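Local coordinates for protein endoglucanase (Cryptopygus antarcticus, PDB 5H4U) that hydrolyses internal beta-1,4-glucosidic linkages in carboxymethylcellulose, lichenan and barley beta-glucan, releasing mainly short cello-oligosaccharides from carboxymethylcellulose, at residues G22-Y27 / F137-P142; Y87-A92 / I122-N127; C104-M109 / V207-I212; V146-G151 / Q165-I170. All blocks are in the same frame, centred on the assembly; numbering follows the deposited sequence.

Interaction 1. Residues G22-Y27 / F137-P142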
loop_
_atom_site.group_PDB
_atom_site.type_symbol
_atom_site.label_atom_id
_atom_site.label_comp_id
_atom_site.label_asym_id
_atom_site.label_seq_id
_atom_site.Cartn_x
_atom_site.Cartn_y
_atom_site.Cartn_z
ATOM N N GLY A 22 7.965 -3.958 14.221
ATOM C CA GLY A 22 8.177 -2.889 13.267
ATOM C C GLY A 22 7.271 -1.711 13.527
ATOM O O GLY A 22 6.390 -1.737 14.395
ATOM N N VAL A 23 7.497 -0.679 12.729
ATOM C CA VAL A 23 6.674 0.515 12.761
ATOM C C VAL A 23 5.972 0.662 11.414
ATOM O O VAL A 23 6.388 0.092 10.401
ATOM C CB VAL A 23 7.533 1.759 13.077
ATOM C CG1 VAL A 23 8.219 1.600 14.429
ATOM C CG2 VAL A 23 8.581 1.952 11.998
ATOM N N THR A 24 4.874 1.412 11.409
ATOM C CA THR A 24 4.092 1.608 10.193
ATOM C C THR A 24 3.943 3.099 9.912
ATOM O O THR A 24 4.264 3.944 10.747
ATOM C CB THR A 24 2.722 0.900 10.276
ATOM O OG1 THR A 24 1.928 1.457 11.332
ATOM C CG2 THR A 24 2.905 -0.619 10.488
ATOM N N THR A 25 3.507 3.423 8.698
ATOM C CA THR A 25 3.090 4.771 8.334
ATOM C C THR A 25 1.874 4.627 7.435
ATOM O O THR A 25 1.437 3.514 7.150
ATOM C CB THR A 25 4.224 5.552 7.637
ATOM O OG1 THR A 25 4.737 4.788 6.542
ATOM C CG2 THR A 25 5.368 5.883 8.599
ATOM N N ARG A 26 1.315 5.741 6.974
ATOM C CA ARG A 26 0.231 5.678 6.000
ATOM C C ARG A 26 0.549 6.556 4.798
ATOM O O ARG A 26 1.102 7.647 4.942
ATOM C CB ARG A 26 -1.105 6.083 6.630
ATOM C CG ARG A 26 -1.113 7.409 7.276
ATOM C CD ARG A 26 -2.372 7.647 8.044
ATOM N NE ARG A 26 -2.422 9.026 8.499
ATOM C CZ ARG A 26 -1.898 9.453 9.643
ATOM N NH1 ARG A 26 -1.270 8.607 10.453
ATOM N NH2 ARG A 26 -1.971 10.740 9.954
ATOM N N TYR A 27 0.156 6.109 3.612
ATOM C CA TYR A 27 0.507 6.912 2.453
ATOM C C TYR A 27 -0.278 6.460 1.242
ATOM O O TYR A 27 -0.719 5.318 1.167
ATOM C CB TYR A 27 2.012 6.834 2.157
ATOM C CG TYR A 27 2.444 5.754 1.188
ATOM C CD1 TYR A 27 2.585 4.435 1.604
ATOM C CD2 TYR A 27 2.765 6.064 -0.137
ATOM C CE1 TYR A 27 3.007 3.442 0.722
ATOM C CE2 TYR A 27 3.174 5.082 -1.028
ATOM C CZ TYR A 27 3.295 3.774 -0.593
ATOM O OH TYR A 27 3.702 2.806 -1.482
ATOM N N PHE A 137 6.798 -0.478 7.573
ATOM C CA PHE A 137 5.731 -0.794 6.625
ATOM C C PHE A 137 4.909 0.468 6.429
ATOM O O PHE A 137 4.386 1.026 7.397
ATOM C CB PHE A 137 4.843 -1.937 7.123
ATOM C CG PHE A 137 5.389 -3.310 6.848
ATOM C CD1 PHE A 137 6.431 -3.823 7.606
ATOM C CD2 PHE A 137 4.819 -4.118 5.875
ATOM C CE1 PHE A 137 6.916 -5.092 7.370
ATOM C CE2 PHE A 137 5.305 -5.388 5.629
ATOM C CZ PHE A 137 6.353 -5.879 6.365
ATOM N N ASP A 138 4.782 0.906 5.185
ATOM C CA ASP A 138 3.998 2.092 4.837
ATOM C C ASP A 138 2.705 1.568 4.244
ATOM O O ASP A 138 2.687 1.097 3.112
ATOM C CB ASP A 138 4.742 3.010 3.866
ATOM C CG ASP A 138 6.224 3.189 4.229
ATOM O OD1 ASP A 138 6.544 3.347 5.436
ATOM O OD2 ASP A 138 7.081 3.195 3.305
ATOM N N LEU A 139 1.642 1.582 5.036
ATOM C CA LEU A 139 0.359 1.067 4.573
ATOM C C LEU A 139 -0.229 1.976 3.502
ATOM O O LEU A 139 -0.276 3.196 3.656
ATOM C CB LEU A 139 -0.622 0.910 5.747
ATOM C CG LEU A 139 -0.387 -0.145 6.844
ATOM C CD1 LEU A 139 1.019 -0.152 7.380
ATOM C CD2 LEU A 139 -1.350 0.033 7.995
ATOM N N MET A 140 -0.741 1.367 2.447
ATOM C CA MET A 140 -1.311 2.127 1.341
ATOM C C MET A 140 -2.766 2.456 1.672
ATOM O O MET A 140 -3.650 1.607 1.586
ATOM C CB MET A 140 -1.165 1.335 0.047
ATOM C CG MET A 140 0.196 1.533 -0.582
ATOM S SD MET A 140 0.607 0.470 -1.995
ATOM C CE MET A 140 -0.104 1.432 -3.321
ATOM N N ILE A 141 -3.020 3.705 2.060
ATOM C CA ILE A 141 -4.350 4.154 2.457
ATOM C C ILE A 141 -4.712 5.436 1.718
ATOM O O ILE A 141 -4.047 6.457 1.896
ATOM C CB ILE A 141 -4.430 4.367 3.974
ATOM C CG1 ILE A 141 -3.855 3.133 4.679
ATOM C CG2 ILE A 141 -5.860 4.557 4.382
ATOM C CD1 ILE A 141 -3.527 3.326 6.118
ATOM N N PRO A 142 -5.755 5.444 0.888
ATOM C CA PRO A 142 -6.136 6.672 0.182
ATOM C C PRO A 142 -6.462 7.789 1.156
ATOM O O PRO A 142 -7.282 7.632 2.062
ATOM C CB PRO A 142 -7.370 6.244 -0.615
ATOM C CG PRO A 142 -7.254 4.794 -0.733
ATOM C CD PRO A 142 -6.611 4.317 0.512
#

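Interaction 2. Residues Y87-A92 / I122-N127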
loop_
_atom_site.group_PDB
_atom_site.type_symbol
_atom_site.label_atom_id
_atom_site.label_comp_id
_atom_site.label_asym_id
_atom_site.label_seq_id
_atom_site.Cartn_x
_atom_site.Cartn_y
_atom_site.Cartn_z
ATOM N N TYR A 87 -6.915 -6.168 5.520
ATOM C CA TYR A 87 -6.191 -6.609 4.338
ATOM C C TYR A 87 -5.756 -5.387 3.555
ATOM O O TYR A 87 -6.453 -4.375 3.534
ATOM C CB TYR A 87 -7.029 -7.542 3.458
ATOM C CG TYR A 87 -7.146 -8.904 4.062
ATOM C CD1 TYR A 87 -6.195 -9.870 3.814
ATOM C CD2 TYR A 87 -8.199 -9.221 4.920
ATOM C CE1 TYR A 87 -6.288 -11.116 4.385
ATOM C CE2 TYR A 87 -8.300 -10.470 5.503
ATOM C CZ TYR A 87 -7.340 -11.411 5.227
ATOM O OH TYR A 87 -7.424 -12.658 5.804
ATOM N N GLY A 88 -4.584 -5.458 2.947
ATOM C CA GLY A 88 -4.168 -4.330 2.147
ATOM C C GLY A 88 -2.831 -4.566 1.492
ATOM O O GLY A 88 -2.316 -5.685 1.437
ATOM N N PHE A 89 -2.291 -3.477 0.987
ATOM C CA PHE A 89 -1.008 -3.474 0.322
ATOM C C PHE A 89 -0.114 -2.446 1.004
ATOM O O PHE A 89 -0.589 -1.516 1.663
ATOM C CB PHE A 89 -1.224 -3.226 -1.179
ATOM C CG PHE A 89 -2.169 -4.226 -1.800
ATOM C CD1 PHE A 89 -1.685 -5.387 -2.388
ATOM C CD2 PHE A 89 -3.545 -4.045 -1.729
ATOM C CE1 PHE A 89 -2.547 -6.328 -2.922
ATOM C CE2 PHE A 89 -4.417 -4.986 -2.261
ATOM C CZ PHE A 89 -3.922 -6.125 -2.860
ATOM N N ALA A 90 1.191 -2.646 0.889
ATOM C CA ALA A 90 2.101 -1.799 1.636
ATOM C C ALA A 90 3.448 -1.700 0.937
ATOM O O ALA A 90 3.829 -2.546 0.121
ATOM C CB ALA A 90 2.294 -2.313 3.060
ATOM N N ALA A 91 4.145 -0.624 1.256
ATOM C CA ALA A 91 5.568 -0.521 1.031
ATOM C C ALA A 91 6.284 -1.067 2.255
ATOM O O ALA A 91 5.768 -1.015 3.371
ATOM C CB ALA A 91 5.984 0.923 0.784
ATOM N N ALA A 92 7.442 -1.661 2.041
ATOM C CA ALA A 92 8.171 -2.174 3.183
ATOM C C ALA A 92 9.653 -1.938 2.992
ATOM O O ALA A 92 10.162 -1.821 1.875
ATOM C CB ALA A 92 7.897 -3.657 3.437
ATOM N N ILE A 122 -3.311 -8.077 7.311
ATOM C CA ILE A 122 -2.478 -8.842 6.402
ATOM C C ILE A 122 -2.267 -7.986 5.165
ATOM O O ILE A 122 -3.236 -7.522 4.539
ATOM C CB ILE A 122 -3.120 -10.192 6.062
ATOM C CG1 ILE A 122 -3.470 -10.922 7.355
ATOM C CG2 ILE A 122 -2.178 -11.036 5.247
ATOM C CD1 ILE A 122 -4.142 -12.241 7.152
ATOM N N VAL A 123 -1.002 -7.716 4.853
ATOM C CA VAL A 123 -0.667 -6.872 3.714
ATOM C C VAL A 123 0.188 -7.670 2.746
ATOM O O VAL A 123 0.943 -8.572 3.133
ATOM C CB VAL A 123 0.041 -5.554 4.128
ATOM C CG1 VAL A 123 -0.865 -4.743 5.023
ATOM C CG2 VAL A 123 1.345 -5.836 4.826
ATOM N N GLN A 124 0.045 -7.338 1.470
ATOM C CA GLN A 124 1.004 -7.727 0.458
ATOM C C GLN A 124 1.886 -6.531 0.127
ATOM O O GLN A 124 1.390 -5.417 -0.093
ATOM C CB GLN A 124 0.328 -8.238 -0.804
ATOM C CG GLN A 124 1.359 -8.804 -1.782
ATOM C CD GLN A 124 0.761 -9.254 -3.081
ATOM O OE1 GLN A 124 -0.321 -8.820 -3.458
ATOM N NE2 GLN A 124 1.479 -10.112 -3.795
ATOM N N VAL A 125 3.192 -6.774 0.101
ATOM C CA VAL A 125 4.162 -5.731 -0.173
ATOM C C VAL A 125 4.232 -5.555 -1.686
ATOM O O VAL A 125 4.454 -6.521 -2.428
ATOM C CB VAL A 125 5.526 -6.101 0.423
ATOM C CG1 VAL A 125 6.608 -5.117 -0.021
ATOM C CG2 VAL A 125 5.433 -6.216 1.934
ATOM N N THR A 126 3.981 -4.329 -2.155
ATOM C CA THR A 126 4.071 -4.022 -3.575
ATOM C C THR A 126 5.115 -2.946 -3.885
ATOM O O THR A 126 5.326 -2.612 -5.062
ATOM C CB THR A 126 2.699 -3.605 -4.119
ATOM O OG1 THR A 126 2.295 -2.361 -3.539
ATOM C CG2 THR A 126 1.688 -4.660 -3.739
ATOM N N ASN A 127 5.791 -2.410 -2.872
ATOM C CA ASN A 127 6.656 -1.269 -3.097
ATOM C C ASN A 127 7.737 -1.252 -2.040
ATOM O O ASN A 127 7.553 -1.755 -0.933
ATOM C CB ASN A 127 5.871 0.046 -3.038
ATOM C CG ASN A 127 6.699 1.216 -3.463
ATOM O OD1 ASN A 127 7.168 1.277 -4.602
ATOM N ND2 ASN A 127 6.938 2.132 -2.543
#

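Interaction 3. Residues C104-M109 / V207-I212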
loop_
_atom_site.group_PDB
_atom_site.type_symbol
_atom_site.label_atom_id
_atom_site.label_comp_id
_atom_site.label_asym_id
_atom_site.label_seq_id
_atom_site.Cartn_x
_atom_site.Cartn_y
_atom_site.Cartn_z
ATOM N N CYS A 104 6.042 -8.667 -3.387
ATOM C CA CYS A 104 4.862 -9.523 -3.386
ATOM C C CYS A 104 4.872 -10.551 -2.267
ATOM O O CYS A 104 4.115 -11.518 -2.314
ATOM C CB CYS A 104 4.674 -10.199 -4.747
ATOM S SG CYS A 104 4.692 -8.959 -6.033
ATOM N N ALA A 105 5.705 -10.360 -1.256
ATOM C CA ALA A 105 5.598 -11.167 -0.064
ATOM C C ALA A 105 4.487 -10.614 0.810
ATOM O O ALA A 105 4.199 -9.412 0.805
ATOM C CB ALA A 105 6.914 -11.182 0.700
ATOM N N CYS A 106 3.842 -11.503 1.544
ATOM C CA CYS A 106 2.791 -11.109 2.466
ATOM C C CYS A 106 3.232 -11.249 3.907
ATOM O O CYS A 106 3.946 -12.187 4.283
ATOM C CB CYS A 106 1.511 -11.914 2.263
ATOM S SG CYS A 106 0.717 -11.451 0.754
ATOM N N TYR A 107 2.760 -10.324 4.710
ATOM C CA TYR A 107 3.051 -10.329 6.122
ATOM C C TYR A 107 1.727 -10.131 6.838
ATOM O O TYR A 107 0.878 -9.366 6.371
ATOM C CB TYR A 107 4.088 -9.237 6.451
ATOM C CG TYR A 107 5.361 -9.380 5.625
ATOM C CD1 TYR A 107 5.410 -8.950 4.313
ATOM C CD2 TYR A 107 6.506 -9.971 6.157
ATOM C CE1 TYR A 107 6.538 -9.100 3.566
ATOM C CE2 TYR A 107 7.646 -10.119 5.411
ATOM C CZ TYR A 107 7.656 -9.676 4.114
ATOM O OH TYR A 107 8.792 -9.787 3.341
ATOM N N GLU A 108 1.505 -10.902 7.898
ATOM C CA GLU A 108 0.405 -10.628 8.808
ATOM C C GLU A 108 0.967 -10.035 10.093
ATOM O O GLU A 108 1.940 -10.549 10.658
ATOM C CB GLU A 108 -0.451 -11.852 9.097
ATOM C CG GLU A 108 -0.261 -12.407 10.458
ATOM C CD GLU A 108 -1.262 -13.487 10.801
ATOM O OE1 GLU A 108 -1.629 -13.508 11.994
ATOM O OE2 GLU A 108 -1.713 -14.260 9.909
ATOM N N MET A 109 0.396 -8.916 10.507
ATOM C CA MET A 109 0.890 -8.141 11.627
ATOM C C MET A 109 -0.204 -7.984 12.672
ATOM O O MET A 109 -1.393 -7.850 12.341
ATOM C CB MET A 109 1.441 -6.755 11.151
ATOM C CG MET A 109 0.605 -5.932 10.111
ATOM S SD MET A 109 1.560 -4.554 9.315
ATOM C CE MET A 109 0.424 -3.219 9.281
ATOM N N VAL A 207 3.749 -14.676 5.856
ATOM C CA VAL A 207 2.769 -15.723 5.595
ATOM C C VAL A 207 2.703 -15.910 4.086
ATOM O O VAL A 207 3.085 -15.033 3.316
ATOM C CB VAL A 207 1.360 -15.418 6.186
ATOM C CG1 VAL A 207 1.445 -15.139 7.684
ATOM C CG2 VAL A 207 0.725 -14.250 5.458
ATOM N N ARG A 208 2.233 -17.074 3.666
ATOM C CA ARG A 208 1.962 -17.292 2.256
ATOM C C ARG A 208 0.766 -16.437 1.835
ATOM O O ARG A 208 -0.237 -16.354 2.554
ATOM C CB ARG A 208 1.698 -18.770 1.982
ATOM C CG ARG A 208 1.664 -19.105 0.519
ATOM C CD ARG A 208 1.854 -20.581 0.268
ATOM N NE ARG A 208 2.304 -20.801 -1.104
ATOM C CZ ARG A 208 3.569 -21.003 -1.483
ATOM N NH1 ARG A 208 4.568 -21.067 -0.604
ATOM N NH2 ARG A 208 3.834 -21.159 -2.764
ATOM N N CYS A 209 0.900 -15.753 0.704
ATOM C CA CYS A 209 -0.045 -14.701 0.366
ATOM C C CYS A 209 -1.446 -15.280 0.158
ATOM O O CYS A 209 -1.617 -16.220 -0.625
ATOM C CB CYS A 209 0.431 -13.961 -0.884
ATOM S SG CYS A 209 1.657 -12.599 -0.607
ATOM N N PRO A 210 -2.466 -14.753 0.828
ATOM C CA PRO A 210 -3.825 -15.257 0.600
ATOM C C PRO A 210 -4.332 -14.864 -0.779
ATOM O O PRO A 210 -3.928 -13.851 -1.348
ATOM C CB PRO A 210 -4.643 -14.580 1.700
ATOM C CG PRO A 210 -3.887 -13.298 1.990
ATOM C CD PRO A 210 -2.435 -13.591 1.740
ATOM N N THR A 211 -5.234 -15.687 -1.318
ATOM C CA THR A 211 -5.799 -15.375 -2.625
ATOM C C THR A 211 -6.656 -14.124 -2.601
ATOM O O THR A 211 -6.883 -13.533 -3.656
ATOM C CB THR A 211 -6.663 -16.514 -3.167
ATOM O OG1 THR A 211 -7.779 -16.717 -2.292
ATOM C CG2 THR A 211 -5.862 -17.798 -3.289
ATOM N N ILE A 212 -7.159 -13.708 -1.439
ATOM C CA ILE A 212 -7.958 -12.494 -1.467
ATOM C C ILE A 212 -7.102 -11.264 -1.740
ATOM O O ILE A 212 -7.627 -10.238 -2.180
ATOM C CB ILE A 212 -8.825 -12.339 -0.201
ATOM C CG1 ILE A 212 -9.950 -11.349 -0.514
ATOM C CG2 ILE A 212 -8.007 -12.010 1.039
ATOM C CD1 ILE A 212 -10.999 -11.237 0.506
HETATM O O HOH W 1 5.407 -13.978 1.700
#

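Interaction 4. Residues V146-G151 / Q165-I170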
loop_
_atom_site.group_PDB
_atom_site.type_symbol
_atom_site.label_atom_id
_atom_site.label_comp_id
_atom_site.label_asym_id
_atom_site.label_seq_id
_atom_site.Cartn_x
_atom_site.Cartn_y
_atom_site.Cartn_z
ATOM N N VAL A 146 0.727 11.841 0.593
ATOM C CA VAL A 146 1.520 11.393 -0.556
ATOM C C VAL A 146 2.965 11.128 -0.175
ATOM O O VAL A 146 3.610 10.233 -0.721
ATOM C CB VAL A 146 1.426 12.419 -1.696
ATOM C CG1 VAL A 146 0.061 12.378 -2.332
ATOM C CG2 VAL A 146 1.718 13.803 -1.168
ATOM N N GLY A 147 3.534 11.901 0.726
ATOM C CA GLY A 147 4.897 11.614 1.097
ATOM C C GLY A 147 5.883 12.235 0.123
ATOM O O GLY A 147 5.607 13.241 -0.529
ATOM N N ILE A 148 7.034 11.577 -0.011
ATOM C CA ILE A 148 8.096 12.060 -0.891
ATOM C C ILE A 148 7.577 12.275 -2.311
ATOM O O ILE A 148 7.855 13.305 -2.936
ATOM C CB ILE A 148 9.293 11.088 -0.841
ATOM C CG1 ILE A 148 10.047 11.264 0.476
ATOM C CG2 ILE A 148 10.239 11.282 -2.021
ATOM C CD1 ILE A 148 11.023 10.161 0.756
ATOM N N PHE A 149 6.794 11.336 -2.829
ATOM C CA PHE A 149 6.283 11.396 -4.191
ATOM C C PHE A 149 4.798 11.758 -4.203
ATOM O O PHE A 149 4.125 11.749 -3.177
ATOM C CB PHE A 149 6.506 10.061 -4.921
ATOM C CG PHE A 149 7.929 9.555 -4.865
ATOM C CD1 PHE A 149 8.863 9.955 -5.808
ATOM C CD2 PHE A 149 8.322 8.666 -3.885
ATOM C CE1 PHE A 149 10.169 9.473 -5.759
ATOM C CE2 PHE A 149 9.616 8.198 -3.830
ATOM C CZ PHE A 149 10.543 8.601 -4.757
ATOM N N ASN A 150 4.298 12.092 -5.403
ATOM C CA ASN A 150 2.889 12.445 -5.601
ATOM C C ASN A 150 2.532 12.284 -7.080
ATOM O O ASN A 150 2.785 13.190 -7.871
ATOM C CB ASN A 150 2.594 13.863 -5.138
ATOM C CG ASN A 150 1.125 14.278 -5.399
ATOM O OD1 ASN A 150 0.246 13.436 -5.622
ATOM N ND2 ASN A 150 0.864 15.574 -5.357
ATOM N N GLY A 151 1.929 11.163 -7.442
ATOM C CA GLY A 151 1.318 11.137 -8.752
ATOM C C GLY A 151 -0.183 11.330 -8.720
ATOM O O GLY A 151 -0.859 11.111 -9.733
ATOM N N GLN A 165 -2.462 17.005 4.372
ATOM C CA GLN A 165 -1.034 17.195 4.577
ATOM C C GLN A 165 -0.236 16.291 3.663
ATOM O O GLN A 165 -0.588 15.125 3.458
ATOM C CB GLN A 165 -0.669 16.856 6.016
ATOM C CG GLN A 165 -1.492 17.571 7.040
ATOM C CD GLN A 165 -1.018 18.971 7.323
ATOM O OE1 GLN A 165 -0.390 19.623 6.474
ATOM N NE2 GLN A 165 -1.304 19.447 8.544
ATOM N N ARG A 166 0.905 16.791 3.198
ATOM C CA ARG A 166 1.763 15.920 2.416
ATOM C C ARG A 166 2.142 14.689 3.216
ATOM O O ARG A 166 2.321 13.612 2.645
ATOM C CB ARG A 166 2.996 16.692 1.983
ATOM C CG ARG A 166 4.002 15.867 1.286
ATOM C CD ARG A 166 4.519 16.658 0.161
ATOM N NE ARG A 166 5.110 15.802 -0.853
ATOM C CZ ARG A 166 4.975 15.999 -2.156
ATOM N NH1 ARG A 166 5.564 15.164 -2.997
ATOM N NH2 ARG A 166 4.227 17.002 -2.614
ATOM N N TYR A 167 2.195 14.812 4.540
ATOM C CA TYR A 167 2.522 13.710 5.438
ATOM C C TYR A 167 1.409 13.487 6.453
ATOM O O TYR A 167 1.275 14.252 7.409
ATOM C CB TYR A 167 3.833 13.994 6.147
ATOM C CG TYR A 167 5.009 13.910 5.225
ATOM C CD1 TYR A 167 5.617 12.699 4.973
ATOM C CD2 TYR A 167 5.505 15.044 4.605
ATOM C CE1 TYR A 167 6.695 12.611 4.136
ATOM C CE2 TYR A 167 6.584 14.974 3.765
ATOM C CZ TYR A 167 7.182 13.752 3.530
ATOM O OH TYR A 167 8.268 13.683 2.693
ATOM N N GLY A 168 0.668 12.388 6.305
ATOM C CA GLY A 168 -0.460 12.087 7.154
ATOM C C GLY A 168 -1.796 12.302 6.475
ATOM O O GLY A 168 -2.802 11.722 6.903
ATOM N N GLY A 169 -1.834 13.170 5.466
ATOM C CA GLY A 169 -3.034 13.332 4.663
ATOM C C GLY A 169 -4.117 14.073 5.417
ATOM O O GLY A 169 -3.847 15.009 6.183
ATOM N N ILE A 170 -5.357 13.589 5.264
ATOM C CA ILE A 170 -6.508 14.309 5.769
ATOM C C ILE A 170 -6.676 14.002 7.251
ATOM O O ILE A 170 -6.138 13.031 7.770
ATOM C CB ILE A 170 -7.771 13.926 4.974
ATOM C CG1 ILE A 170 -8.151 12.481 5.262
ATOM C CG2 ILE A 170 -7.528 14.049 3.489
ATOM C CD1 ILE A 170 -9.400 12.032 4.574
HETATM O O HOH W 2 -0.858 14.542 0.673
#

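Interaction 1. Residues G22-Y27 / F137-P142
Thr-24 to Tyr-27 pair with Phe-137 to Met-140 as neighbouring parallel strands of the double-psi beta-barrel on which family 45 glycosidases are built. The N-H groups of Phe-137, Leu-139, Tyr-27 and Ile-141 bond in turn to carbonyls across the seam, and the straightest of them runs from Phe-137 N to Val-23 O (2.9 Å, 165° at the hydrogen). On the face carrying Thr-24 and Leu-139, Leu-139 CD1 lies 3.5 Å from Thr-24 CB, while Thr-24 OG1 is bonded to Pro-200 O. A compact branched residue suits this buried place because its methyl joins the apolar packing and its hydroxyl is paired.

The other face bears Asp-138, inferred to be the proton donor. Beyond CB, the Tyr-27 side chain leads to its ring. CD1 lies 3.4 Å from Asp-138 CB, and CE1 brings the ring edge to Asp-138 O; ring and carboxylate planes stand 87° apart. CZ then reaches Met-140 CG at 3.8 Å. Met-140 CG stands beside its own backbone N (chi1 -84°), which lays the thioether alongside the tyrosine as an oblique Met-aromatic contact. The phenol thus spans two residues of strand 135-140, and its tip, OH, ends 3.9 Å from Met-140 SD.

Interaction 2. Residues Y87-A92 / I122-N127
Ile-122 and Tyr-87 lie side by side in this parallel strand pair of the double-psi barrel, both side chains pointing the same way. Ile-122 CB and CD1 lie along the CD1-CE1 side of the tyrosine, Ile-122 CD1 being 3.7 Å from Tyr-87 CE1, so the long branch of the isoleucine matches the length of the ring. Replacing Tyr-87 by an alanine would probably leave Ile-122 CD1 without the surface it rests on and open a gap beside Pro-210 and Ile-212. Val-123 comes next on the reverse face. Its CB packs against the backbone of Gly-88, and CG2 meets Ala-90 CB at 4.1 Å. Gln-124 turns back to the tyrosine face; with CG anti to the backbone N (chi1 -173°) and an extended chain, it sets OE1 in plane at the edge of the Phe-89 ring, 3.4 Å from CE1. That amide is bonded at OE1 to Ser-217 and at NE2 to Cys-219 O, which suits a buried glutamine. Val-125 offers CG2 to Ala-92 CB at 3.9 Å; alanines at 90 and 92 fit beside the two valines. Thr-126 donates its N-H to Ala-90 O (2.9 Å), and its CG2 reaches Phe-89 CD1. Here the register slips by one residue in a beta bulge, after which Asn-127 pairs with Ala-91, and its O accepts Ala-92 N at 3.0 Å. The Ala-91 side chain touches Asp-138, the inferred proton donor. Helix 211-217 packs on Phe-89, strand 106-111 borders 120-128, and strand 135-140 runs antiparallel beside 85-94.

Interaction 3. Residues C104-M109 / V207-I212
The disulfide between Cys-106 and Cys-209 forms the apolar centre of this contact, tying the start of strand 106-111, in the family 45 barrel sheet, to the turn that leads from strand 201-207 into helix 211-217. The bridge has a right-handed twist (chi3 101°), and in both cysteines SG stands beside its own backbone N, which lets the two sulfurs meet across the gap. Pro-210 CD lies 3.9 Å from Cys-106 SG. Proline suits this N-cap place, where the lack of an N-H costs the helix nothing. Beyond the cystine, Val-207 spreads its two methyls: CG2 is 4.0 Å from Cys-106 CB, and CG1 lies against the Glu-108 side chain, which crosses it at about a right angle. Farther out, the carboxylate of Glu-108 makes a long, weak ion pair with Lys-120.

Toward the polar edge, Val-207 N gives a nearly straight hydrogen bond to Cys-106 O (3.0 Å, 172°), approaching from above the carbonyl plane. A second link between the same two residues passes through solvent: a water accepts Cys-106 N at 2.9 Å and lies 3.0 Å from Val-207 O.

Interaction 4. Residues V146-G151 / Q165-I170
Arg-166 reaches across to Gly-147 and Ile-148 because its CG stands anti to the backbone N (chi1 175°) and the chain then bends at chi2 (139°), carrying the guanidinium over the opposite loop. Tyr-167 takes the other course: CG lies beside its backbone N, and the ring swings onto Gly-147.

The guanidinium grips two carbonyls. NE donates to Gly-147 O at 2.6 Å, and NH1 adds a weak bond to the same oxygen. NH1 also bonds to Ile-148 O at 3.0 Å; this oxygen lies in the guanidinium plane, though NH1 sits well above the plane of that carbonyl. Val-146 CG2 lies 3.9 Å above one guanidinium face, offset toward its rim. In return, Gly-147 N donates to Arg-166 O at 2.8 Å, so the arginine holds the loop by main chain and side chain alike.

Glycine suits position 147 because its backbone angles would jam any CB against the preceding carbonyl, and its bare CA makes an off-centre CH-pi contact with the Tyr-167 ring, 4.1 Å from the centroid. Tyr-167 OH lies 3.7 Å from Ile-148 CG1. A water bridges Val-146 N and Gln-165 O.

With a leucine in place of Arg-166, the carbonyls of Gly-147 and Ile-148 would probably lose their side-chain donors, leaving the loop freer to shift. Phe-149, which follows Ile-148, touches Asp-29, the inferred nucleophile. Across this contact the guanidinium meets neutral carbonyls, so its hold is likely to depend on hydrogen-bond geometry more than on opposite charges.

Overall arrangement
Interactions 1, 2 and 3 belong to one curled sheet. Interactions 1 and 2, with centres about 9 Å apart, are stitched together by Asp-138 N to Ala-91 O at 2.8 Å and Met-140 N to Phe-89 O at 3.0 Å, so strand 135-140, which carries the inferred proton donor, lies between strands 19-27 and 85-94. Interaction 3 joins interaction 2 where Val-125 N meets Ala-105 O at 2.9 Å, and Tyr-107 packs edge-to-face with Phe-137 of interaction 1. Interaction 4 lies across the molecule, its centre about 26 Å from that of interaction 3; Gly-168 O accepts a hydrogen bond from Arg-26 NE. The inferred nucleophile, Asp-29, is about 4 Å from the side chains of both Tyr-27 and Phe-149, so interactions 1 and 4 both border the catalytic site.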